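Local structure of soluble epoxide hydrolase (Bacillus megaterium, 4INZ) at residues N178-G181 / L182-V186; G211-L214 / S215-S218; R55-I58 / D59-N63; K290-E293 / V294-M298; P142-F145 / M146-L149. The protein belongs to the alpha/beta hydrolase fold, in which helices pack round a central mixed sheet and a helical lid is inserted, and bears the name soluble epoxide hydrolase. The protein carries 1 engineered substitution. All coordinates share one frame; numbering follows the deposited sequence.

Contact 1: N178-G181 / L182-V186; sequences NFSG and LRKLV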
# COMPACT_ATOMS: atom_id res chain seq x y z
N ASN A 178 0.59 10.73 -22.62
CA ASN A 178 -0.60 10.40 -21.85
C ASN A 178 -0.32 9.31 -20.81
O ASN A 178 -1.07 8.35 -20.67
CB ASN A 178 -1.71 9.97 -22.82
CG ASN A 178 -3.06 9.82 -22.15
OD1 ASN A 178 -3.83 8.91 -22.46
ND2 ASN A 178 -3.35 10.72 -21.21
N PHE A 179 0.79 9.47 -20.08
CA PHE A 179 1.17 8.54 -19.02
C PHE A 179 1.33 7.11 -19.51
O PHE A 179 0.86 6.16 -18.87
CB PHE A 179 0.18 8.62 -17.86
CG PHE A 179 0.05 10.00 -17.27
CD1 PHE A 179 0.92 10.43 -16.27
CD2 PHE A 179 -0.91 10.87 -17.74
CE1 PHE A 179 0.81 11.71 -15.75
CE2 PHE A 179 -1.02 12.16 -17.22
CZ PHE A 179 -0.16 12.58 -16.22
N SER A 180 2.00 6.95 -20.65
CA SER A 180 2.13 5.65 -21.29
C SER A 180 2.77 4.60 -20.38
O SER A 180 2.33 3.45 -20.36
CB SER A 180 2.93 5.78 -22.59
OG SER A 180 4.18 6.41 -22.35
N GLY A 181 3.79 5.00 -19.63
CA GLY A 181 4.46 4.06 -18.74
C GLY A 181 3.53 3.51 -17.68
O GLY A 181 3.56 2.31 -17.36
N LEU A 182 2.68 4.38 -17.14
CA LEU A 182 1.73 3.97 -16.11
C LEU A 182 0.58 3.17 -16.71
O LEU A 182 0.08 2.22 -16.10
CB LEU A 182 1.20 5.19 -15.36
CG LEU A 182 2.24 5.99 -14.56
CD1 LEU A 182 1.67 7.32 -14.08
CD2 LEU A 182 2.77 5.16 -13.39
N ARG A 183 0.16 3.55 -17.91
CA ARG A 183 -0.89 2.81 -18.62
C ARG A 183 -0.48 1.37 -18.86
O ARG A 183 -1.27 0.44 -18.69
CB ARG A 183 -1.22 3.48 -19.95
CG ARG A 183 -2.09 4.72 -19.82
CD ARG A 183 -2.65 5.15 -21.17
NE ARG A 183 -1.68 5.87 -21.98
CZ ARG A 183 -1.14 5.40 -23.10
NH1 ARG A 183 -0.27 6.14 -23.78
NH2 ARG A 183 -1.47 4.20 -23.55
N LYS A 184 0.77 1.18 -19.28
CA LYS A 184 1.24 -0.16 -19.60
C LYS A 184 1.36 -0.97 -18.33
O LYS A 184 1.12 -2.18 -18.32
CB LYS A 184 2.56 -0.09 -20.35
CG LYS A 184 2.44 0.62 -21.70
CD LYS A 184 3.73 0.58 -22.51
CE LYS A 184 3.54 1.20 -23.89
NZ LYS A 184 3.08 2.61 -23.84
N LEU A 185 1.69 -0.30 -17.23
CA LEU A 185 1.89 -0.97 -15.96
C LEU A 185 0.58 -1.46 -15.35
O LEU A 185 0.48 -2.61 -14.92
CB LEU A 185 2.62 -0.04 -14.99
CG LEU A 185 3.07 -0.60 -13.64
CD1 LEU A 185 3.89 -1.87 -13.83
CD2 LEU A 185 3.86 0.46 -12.88
N VAL A 186 -0.44 -0.60 -15.34
CA VAL A 186 -1.68 -0.88 -14.63
C VAL A 186 -2.93 -0.98 -15.52
O VAL A 186 -3.78 -1.85 -15.30
CB VAL A 186 -1.94 0.19 -13.55
CG1 VAL A 186 -3.40 0.17 -13.09
CG2 VAL A 186 -1.00 -0.01 -12.38
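R183 folds back along its helix and gives its NE to N178 O, five residues earlier, at 2.9 Å and nearly straight (165° at the hydrogen). The oxygen lies in the guanidinium plane, whereas the nitrogen sits well above the plane of the carbonyl. A bend at chi3 (-79°) brings the group round, so that one face lies over S180 CA and NH1 comes within 3.4 Å of S180 CB; that NH1 bonds to D177 O. N178 and F179 have left-handed helical backbone angles, and helix 169-193 is kinked here: neither N178 N nor G181 N bonds to the turn before. The helix belongs to the lid, the helical insertion between strand 131-137 and strand 248-253. Past the kink i to i+4 bonds run from R183 N to F179 O, K184 N to S180 O and L185 N to G181 O, the last bent, where the helix widens into a pi-type turn at 183-186. S180 OG bonds to R176 O. K184 bends at its last torsion, which swings NZ to 3.4 Å from S180 CB. On the apolar flank F179 CD1 and L182 CD1 meet at 3.9 Å, the two side chains running alongside one another toward helix 198-210.

Contact 2: G211-L214 / S215-S218; sequences GSVL and SMLS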
# COMPACT_ATOMS: atom_id res chain seq x y z
N GLY A 211 -2.26 14.02 -9.77
CA GLY A 211 -1.17 13.68 -8.88
C GLY A 211 0.17 14.13 -9.44
O GLY A 211 0.22 14.83 -10.44
N SER A 212 1.25 13.71 -8.79
CA SER A 212 2.60 14.05 -9.22
C SER A 212 3.46 12.80 -9.32
O SER A 212 3.74 12.13 -8.32
CB SER A 212 3.25 15.02 -8.24
OG SER A 212 4.64 15.13 -8.51
N VAL A 213 3.89 12.48 -10.54
CA VAL A 213 4.77 11.34 -10.73
C VAL A 213 6.09 11.56 -9.98
O VAL A 213 6.65 10.62 -9.43
CB VAL A 213 5.02 11.05 -12.22
CG1 VAL A 213 6.11 10.00 -12.38
CG2 VAL A 213 3.72 10.58 -12.87
N LEU A 214 6.56 12.80 -9.95
CA LEU A 214 7.77 13.11 -9.19
C LEU A 214 7.59 12.71 -7.72
O LEU A 214 8.44 12.03 -7.15
CB LEU A 214 8.12 14.60 -9.30
CG LEU A 214 9.33 15.06 -8.48
CD1 LEU A 214 10.57 14.24 -8.81
CD2 LEU A 214 9.60 16.54 -8.70
N SER A 215 6.48 13.12 -7.13
CA SER A 215 6.16 12.76 -5.75
C SER A 215 6.12 11.25 -5.57
O SER A 215 6.66 10.72 -4.61
CB SER A 215 4.81 13.34 -5.35
OG SER A 215 4.85 14.76 -5.33
N MET A 216 5.44 10.56 -6.49
CA MET A 216 5.31 9.12 -6.38
C MET A 216 6.69 8.45 -6.38
O MET A 216 6.96 7.59 -5.53
CB MET A 216 4.39 8.59 -7.50
CG MET A 216 3.00 9.24 -7.45
SD MET A 216 2.03 9.25 -8.98
CE MET A 216 1.59 7.52 -9.12
N LEU A 217 7.56 8.85 -7.30
CA LEU A 217 8.91 8.29 -7.38
C LEU A 217 9.76 8.66 -6.18
O LEU A 217 10.67 7.91 -5.80
CB LEU A 217 9.59 8.73 -8.68
CG LEU A 217 8.93 8.18 -9.95
CD1 LEU A 217 9.48 8.82 -11.22
CD2 LEU A 217 9.06 6.66 -10.01
N SER A 218 9.47 9.81 -5.57
CA SER A 218 10.23 10.29 -4.42
C SER A 218 10.23 9.30 -3.25
O SER A 218 11.22 9.18 -2.54
CB SER A 218 9.74 11.67 -3.97
OG SER A 218 10.03 12.66 -4.94
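L214 and S218 meet through a single oxygen: L214 O takes both the backbone N of S218, at 2.9 Å, and its hydroxyl, with OG 2.8 Å away. The hydroxyl comes from well above the carbonyl plane, while the N-H arrives closer to it, so the two donors grip one acceptor from different directions. The rotation of S218 makes this possible, since OG stands opposite its own carbonyl carbon (chi1 -68°) and is thereby turned back down the helix. The L214 side chain itself points off the helix and touches Q171 of helix 169-193.

S215 sits at the other polar point. Its N-H runs almost straight (171°) to S212 OG at 3.1 Å, and S212 O closes the same first turn by accepting from M216 N. The S215 hydroxyl packs against S212 CB at 3.3 Å and is hydrogen-bonded to the hydroxyl of Y87, which ties this first turn to a neighbouring loop.

V213 provides the apolar side. Its CG1 lies 3.8 Å from L217 CD1, the two side chains side by side and pointing the same way one turn apart, with the L217 N to V213 O bond (2.9 Å) beneath them. V213 also packs on M174 and E175 of helix 169-193. Together these contacts form the start of helix 213-220: S212 is its N-cap residue, the side-chain oxygen standing in for the carbonyl that a preceding turn would have supplied to S215.

Contact 3: R55-I58 / D59-N63; sequences RHQI and DEFSN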
# COMPACT_ATOMS: atom_id res chain seq x y z
N ARG A 55 -12.27 0.46 -4.13
CA ARG A 55 -13.70 0.68 -4.37
C ARG A 55 -14.60 -0.49 -3.97
O ARG A 55 -15.70 -0.28 -3.43
CB ARG A 55 -13.93 1.05 -5.84
CG ARG A 55 -13.48 -0.03 -6.83
CD ARG A 55 -13.25 0.58 -8.22
NE ARG A 55 -12.84 -0.42 -9.20
CZ ARG A 55 -11.60 -0.87 -9.32
NH1 ARG A 55 -10.64 -0.41 -8.53
NH2 ARG A 55 -11.31 -1.79 -10.24
N HIS A 56 -14.17 -1.72 -4.23
CA HIS A 56 -15.02 -2.88 -3.95
C HIS A 56 -15.12 -3.17 -2.46
O HIS A 56 -16.14 -3.70 -1.98
CB HIS A 56 -14.52 -4.12 -4.69
CG HIS A 56 -14.53 -3.97 -6.18
ND1 HIS A 56 -15.70 -3.84 -6.91
CD2 HIS A 56 -13.52 -3.93 -7.08
CE1 HIS A 56 -15.40 -3.73 -8.19
NE2 HIS A 56 -14.09 -3.79 -8.32
N GLN A 57 -14.07 -2.85 -1.71
CA GLN A 57 -14.10 -3.01 -0.26
C GLN A 57 -14.86 -1.86 0.39
O GLN A 57 -15.55 -2.06 1.39
CB GLN A 57 -12.68 -3.13 0.32
CG GLN A 57 -11.99 -4.46 -0.01
CD GLN A 57 -11.62 -4.56 -1.47
OE1 GLN A 57 -11.03 -3.63 -2.04
NE2 GLN A 57 -11.97 -5.68 -2.09
N ILE A 58 -14.72 -0.67 -0.16
CA ILE A 58 -15.52 0.47 0.31
C ILE A 58 -17.01 0.13 0.20
O ILE A 58 -17.78 0.32 1.14
CB ILE A 58 -15.19 1.75 -0.47
CG1 ILE A 58 -13.78 2.22 -0.11
CG2 ILE A 58 -16.21 2.86 -0.15
CD1 ILE A 58 -13.26 3.30 -1.02
N ASP A 59 -17.42 -0.40 -0.95
CA ASP A 59 -18.83 -0.74 -1.15
C ASP A 59 -19.30 -1.85 -0.22
O ASP A 59 -20.43 -1.82 0.29
CB ASP A 59 -19.10 -1.11 -2.61
CG ASP A 59 -19.01 0.09 -3.54
OD1 ASP A 59 -19.06 1.24 -3.06
OD2 ASP A 59 -18.88 -0.13 -4.77
N GLU A 60 -18.43 -2.83 0.01
CA GLU A 60 -18.83 -4.01 0.77
C GLU A 60 -18.87 -3.75 2.27
O GLU A 60 -19.77 -4.22 2.97
CB GLU A 60 -17.91 -5.19 0.47
CG GLU A 60 -18.15 -6.40 1.37
CD GLU A 60 -19.46 -7.12 1.08
OE1 GLU A 60 -20.11 -6.86 0.04
OE2 GLU A 60 -19.86 -7.97 1.91
N PHE A 61 -17.89 -3.01 2.78
CA PHE A 61 -17.74 -2.87 4.23
C PHE A 61 -18.33 -1.59 4.82
O PHE A 61 -18.33 -1.41 6.03
CB PHE A 61 -16.27 -3.04 4.63
CG PHE A 61 -15.77 -4.44 4.40
CD1 PHE A 61 -15.96 -5.42 5.36
CD2 PHE A 61 -15.17 -4.78 3.20
CE1 PHE A 61 -15.53 -6.71 5.14
CE2 PHE A 61 -14.74 -6.08 2.97
CZ PHE A 61 -14.92 -7.04 3.94
N SER A 62 -18.88 -0.73 3.96
CA SER A 62 -19.44 0.54 4.43
C SER A 62 -20.80 0.42 5.14
O SER A 62 -21.28 1.40 5.71
CB SER A 62 -19.52 1.55 3.28
OG SER A 62 -20.30 1.05 2.21
N ASN A 63 -21.41 -0.75 5.12
CA ASN A 63 -22.65 -0.95 5.87
C ASN A 63 -22.38 -1.29 7.32
O ASN A 63 -23.27 -1.22 8.16
CB ASN A 63 -23.51 -2.04 5.23
CG ASN A 63 -23.86 -1.74 3.78
OD1 ASN A 63 -23.54 -2.52 2.89
ND2 ASN A 63 -24.50 -0.59 3.55
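F61 presents the edge of its ring to Q57: the carbonyl oxygen Q57 O lies in the ring plane, 3.3 Å from CD2, while one face carries CG of the adjacent E60. With an edge C-H turned to the oxygen, the approach suits the weakly positive rim of the ring. Q57 O also accepts the F61 backbone N at 2.9 Å, so the same oxygen faces both the backbone and the ring of one residue. R55 and H56 overlap at the start of the helix, R55 CG over one face of the H56 ring and H56 CD2 near the rim of one face of the R55 guanidinium.

D59 keeps its carboxylate back over the first turn, where CG is 3.3 Å from R55 O; the bond there is made by the D59 backbone N, to R55 O at 3.0 Å. Further along, S62 turns its hydroxyl back toward the preceding turn: chi1 of 58° lets OG reach I58 O at 2.8 Å, beside a weak bond from S62 N to the same oxygen. S62 OG is bonded to K35 NZ as well.

Polar ends lead outward, R55 NH1 to H288, Q57 NE2 to N295 and the carbonyl of Q287, and E60 OE2 to W299. Helix 55-61 is the connection of a beta-alpha-beta unit between strands 40-44 and 66-70; I58 and F61 rest on T67 of the second strand, F61 on M41 of the first, and helix 291-303 flanks it through P291, N295 and M298.

Contact 4: K290-E293 / V294-M298; sequences KPQE and VNNVM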
# COMPACT_ATOMS: atom_id res chain seq x y z
N LYS A 290 -9.89 -9.81 -7.71
CA LYS A 290 -10.80 -10.86 -7.23
C LYS A 290 -11.55 -10.36 -6.00
O LYS A 290 -11.38 -10.89 -4.90
CB LYS A 290 -10.01 -12.12 -6.87
CG LYS A 290 -9.25 -12.75 -8.04
CD LYS A 290 -10.20 -13.28 -9.11
CE LYS A 290 -9.43 -14.04 -10.19
NZ LYS A 290 -10.32 -14.79 -11.15
N PRO A 291 -12.38 -9.33 -6.17
CA PRO A 291 -12.95 -8.67 -5.00
C PRO A 291 -13.86 -9.57 -4.16
O PRO A 291 -13.88 -9.43 -2.93
CB PRO A 291 -13.75 -7.51 -5.61
CG PRO A 291 -14.02 -7.93 -7.02
CD PRO A 291 -12.80 -8.69 -7.43
N GLN A 292 -14.61 -10.47 -4.79
CA GLN A 292 -15.53 -11.29 -4.02
C GLN A 292 -14.76 -12.26 -3.11
O GLN A 292 -15.07 -12.38 -1.92
CB GLN A 292 -16.49 -12.07 -4.92
CG GLN A 292 -17.45 -12.92 -4.11
CD GLN A 292 -18.59 -13.50 -4.95
OE1 GLN A 292 -18.93 -12.98 -6.01
NE2 GLN A 292 -19.18 -14.58 -4.45
N GLU A 293 -13.78 -12.95 -3.68
CA GLU A 293 -12.95 -13.86 -2.88
C GLU A 293 -12.27 -13.11 -1.73
O GLU A 293 -12.24 -13.57 -0.58
CB GLU A 293 -11.88 -14.53 -3.76
CG GLU A 293 -11.03 -15.51 -2.98
CD GLU A 293 -10.07 -16.29 -3.84
OE1 GLU A 293 -10.13 -16.15 -5.09
OE2 GLU A 293 -9.25 -17.05 -3.28
N VAL A 294 -11.70 -11.95 -2.05
CA VAL A 294 -11.03 -11.12 -1.05
C VAL A 294 -12.00 -10.68 0.05
O VAL A 294 -11.69 -10.79 1.25
CB VAL A 294 -10.40 -9.88 -1.71
CG1 VAL A 294 -10.05 -8.83 -0.67
CG2 VAL A 294 -9.17 -10.28 -2.53
N ASN A 295 -13.16 -10.19 -0.36
CA ASN A 295 -14.13 -9.68 0.62
C ASN A 295 -14.57 -10.76 1.59
O ASN A 295 -14.75 -10.51 2.78
CB ASN A 295 -15.32 -9.04 -0.09
CG ASN A 295 -14.98 -7.69 -0.70
OD1 ASN A 295 -13.91 -7.12 -0.42
ND2 ASN A 295 -15.89 -7.15 -1.52
N ASN A 296 -14.74 -11.98 1.08
CA ASN A 296 -15.18 -13.06 1.95
C ASN A 296 -14.11 -13.46 2.96
O ASN A 296 -14.43 -13.83 4.09
CB ASN A 296 -15.65 -14.26 1.13
CG ASN A 296 -17.02 -14.04 0.52
OD1 ASN A 296 -17.78 -13.20 0.99
ND2 ASN A 296 -17.34 -14.79 -0.53
N VAL A 297 -12.85 -13.37 2.55
CA VAL A 297 -11.74 -13.65 3.46
C VAL A 297 -11.63 -12.55 4.52
O VAL A 297 -11.39 -12.83 5.70
CB VAL A 297 -10.40 -13.80 2.70
CG1 VAL A 297 -9.22 -13.89 3.68
CG2 VAL A 297 -10.44 -15.04 1.80
N MET A 298 -11.82 -11.30 4.10
CA MET A 298 -11.80 -10.19 5.06
C MET A 298 -12.88 -10.38 6.11
O MET A 298 -12.61 -10.26 7.30
CB MET A 298 -11.94 -8.84 4.35
CG MET A 298 -10.74 -8.49 3.49
SD MET A 298 -10.96 -6.97 2.54
CE MET A 298 -11.16 -5.76 3.86
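P291 and N295 carry one of four successive backbone bonds that span this junction: N295 N gives to P291 O at 2.8 Å, after V294 N to K290 O and before N296 N to Q292 O and V297 N to E293 O. All four are fairly straight, as in a regular alpha helix.

Side chains then settle over the same carbonyls without bonding to them. The amide of N295 lies across P291 O, its CG 3.0 Å from that oxygen, with OD1 and ND2 about equally far; the ND2 geometry is too poor for a hydrogen bond. The amide instead turns its OD1 to Q57 NE2 of helix 55-61 and its ND2, weakly, to H56 O. One branch of each valine likewise covers a carbonyl, V294 CG2 lying 3.3 Å from K290 O and V297 CG2 3.3 Å from E293 O. In both residues that branch stands opposite the carbonyl carbon of its own residue, which leans it back toward the preceding turn.

Between side chains the touch is light. Q292 and N296 run alongside each other, CG of the first 4.0 Å from ND2 of the second, their amide planes nearly perpendicular.

Apolar packing reaches the sheet, V294 and V297 both meeting I251. The arrangement is the opening of a helix: K290 holds the N-cap position, P291, with no N-H to give, fills the first turn, and helix 291-303 is the C-terminal helix of the alpha/beta hydrolase fold, laid against the sheet.

Contact 5: P142-F145 / M146-L149; sequences PYTF and MREL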
# COMPACT_ATOMS: atom_id res chain seq x y z
N PRO A 142 8.21 -5.75 6.97
CA PRO A 142 9.49 -5.09 7.28
C PRO A 142 10.68 -6.04 7.39
O PRO A 142 11.78 -5.69 6.96
CB PRO A 142 9.21 -4.43 8.63
CG PRO A 142 7.75 -4.09 8.56
CD PRO A 142 7.12 -5.27 7.84
N TYR A 143 10.48 -7.23 7.94
CA TYR A 143 11.61 -8.12 8.21
C TYR A 143 11.83 -9.16 7.12
O TYR A 143 12.95 -9.35 6.65
CB TYR A 143 11.49 -8.79 9.58
CG TYR A 143 11.68 -7.83 10.73
CD1 TYR A 143 10.61 -7.14 11.29
CD2 TYR A 143 12.95 -7.59 11.26
CE1 TYR A 143 10.78 -6.26 12.33
CE2 TYR A 143 13.14 -6.71 12.31
CZ TYR A 143 12.06 -6.04 12.84
OH TYR A 143 12.24 -5.17 13.89
N THR A 144 10.77 -9.85 6.70
CA THR A 144 10.93 -10.87 5.68
C THR A 144 11.38 -10.28 4.35
O THR A 144 12.08 -10.94 3.59
CB THR A 144 9.67 -11.75 5.49
OG1 THR A 144 8.58 -10.96 4.98
CG2 THR A 144 9.26 -12.41 6.81
N PHE A 145 10.98 -9.04 4.07
CA PHE A 145 11.37 -8.44 2.79
C PHE A 145 12.88 -8.25 2.69
O PHE A 145 13.48 -8.51 1.64
CB PHE A 145 10.67 -7.10 2.55
CG PHE A 145 10.99 -6.50 1.21
CD1 PHE A 145 10.63 -7.17 0.05
CD2 PHE A 145 11.65 -5.29 1.11
CE1 PHE A 145 10.91 -6.63 -1.20
CE2 PHE A 145 11.93 -4.75 -0.14
CZ PHE A 145 11.57 -5.42 -1.28
N MET A 146 13.50 -7.77 3.76
CA MET A 146 14.95 -7.63 3.78
C MET A 146 15.62 -8.99 3.65
O MET A 146 16.63 -9.14 2.95
CB MET A 146 15.41 -6.92 5.05
CG MET A 146 14.89 -5.50 5.16
SD MET A 146 15.42 -4.42 3.81
CE MET A 146 17.17 -4.21 4.20
N ARG A 147 15.06 -10.00 4.31
CA ARG A 147 15.58 -11.35 4.19
C ARG A 147 15.60 -11.81 2.73
O ARG A 147 16.58 -12.39 2.26
CB ARG A 147 14.74 -12.31 5.03
CG ARG A 147 15.27 -13.74 5.09
CD ARG A 147 14.23 -14.66 5.70
NE ARG A 147 13.01 -14.67 4.90
CZ ARG A 147 11.81 -15.05 5.34
NH1 ARG A 147 11.67 -15.47 6.59
NH2 ARG A 147 10.76 -15.02 4.53
N GLU A 148 14.52 -11.56 2.00
CA GLU A 148 14.43 -11.99 0.61
C GLU A 148 15.33 -11.17 -0.32
O GLU A 148 15.93 -11.71 -1.25
CB GLU A 148 12.98 -11.99 0.12
CG GLU A 148 12.06 -12.86 0.97
CD GLU A 148 12.52 -14.32 1.04
OE1 GLU A 148 12.92 -14.88 -0.01
OE2 GLU A 148 12.49 -14.91 2.14
N LEU A 149 15.43 -9.87 -0.06
CA LEU A 149 16.35 -9.02 -0.84
C LEU A 149 17.78 -9.51 -0.70
O LEU A 149 18.57 -9.41 -1.64
CB LEU A 149 16.28 -7.56 -0.39
CG LEU A 149 15.15 -6.70 -0.94
CD1 LEU A 149 15.36 -5.24 -0.51
CD2 LEU A 149 15.08 -6.82 -2.46
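L149 lies over one face of the F145 ring, CG 4.0 Å from the centroid in a CH-pi contact and CD1 3.5 Å from CE2. The two side chains cross obliquely, and F145 gets there with its CG opposite the backbone N (chi1 -176°), pointing up the helix; L149 N to F145 O, 2.9 Å, is the bond underneath.

On another flank the R147 guanidinium spreads over T144, one face above CB, with NH2 3.6 Å from that carbon. E148 holds it side-on: NE and NH2 both reach OE2, at 2.8 Å and 3.0 Å, from opposite faces of the carboxylate plane. This is a salt bridge between adjacent residues.

Further out, the polar groups have second partners. T144 OG1 bonds to N263 O, R147 NH2 to D265 O, and E148 OE1 to N152 ND2, while Y143 reaches E241 O through its hydroxyl and lays its ring nearly parallel to that of Y270. Helix 142-151 follows strand 131-137 and begins the helical lid of this fold. Helix 153-158 packs on it through Q155, which touches both F145 and E148, and loop residues P140 and N263 meet the F145 ring.

In the fold
All five contacts are local, within a helix or at its end, in two regions of the fold: contacts 1, 2 and 5 in the helical lid, contacts 3 and 4 in helices laid against the sheet. Two pairs touch: V213 of contact 2 packs on F179 and L182 of contact 1, and F61 and Q57 of contact 3 meet M298 and N295 of contact 4, joining two neighbouring helices. Contacts 2 and 5 are largely buried, the others partly. Their chemistry differs: contact 1 has a kink bridged by an arginine, contacts 2 and 4 open helices, in contact 3 a serine hydroxyl bonds back to a carbonyl of the preceding turn, and contact 5 combines ring packing with a salt bridge.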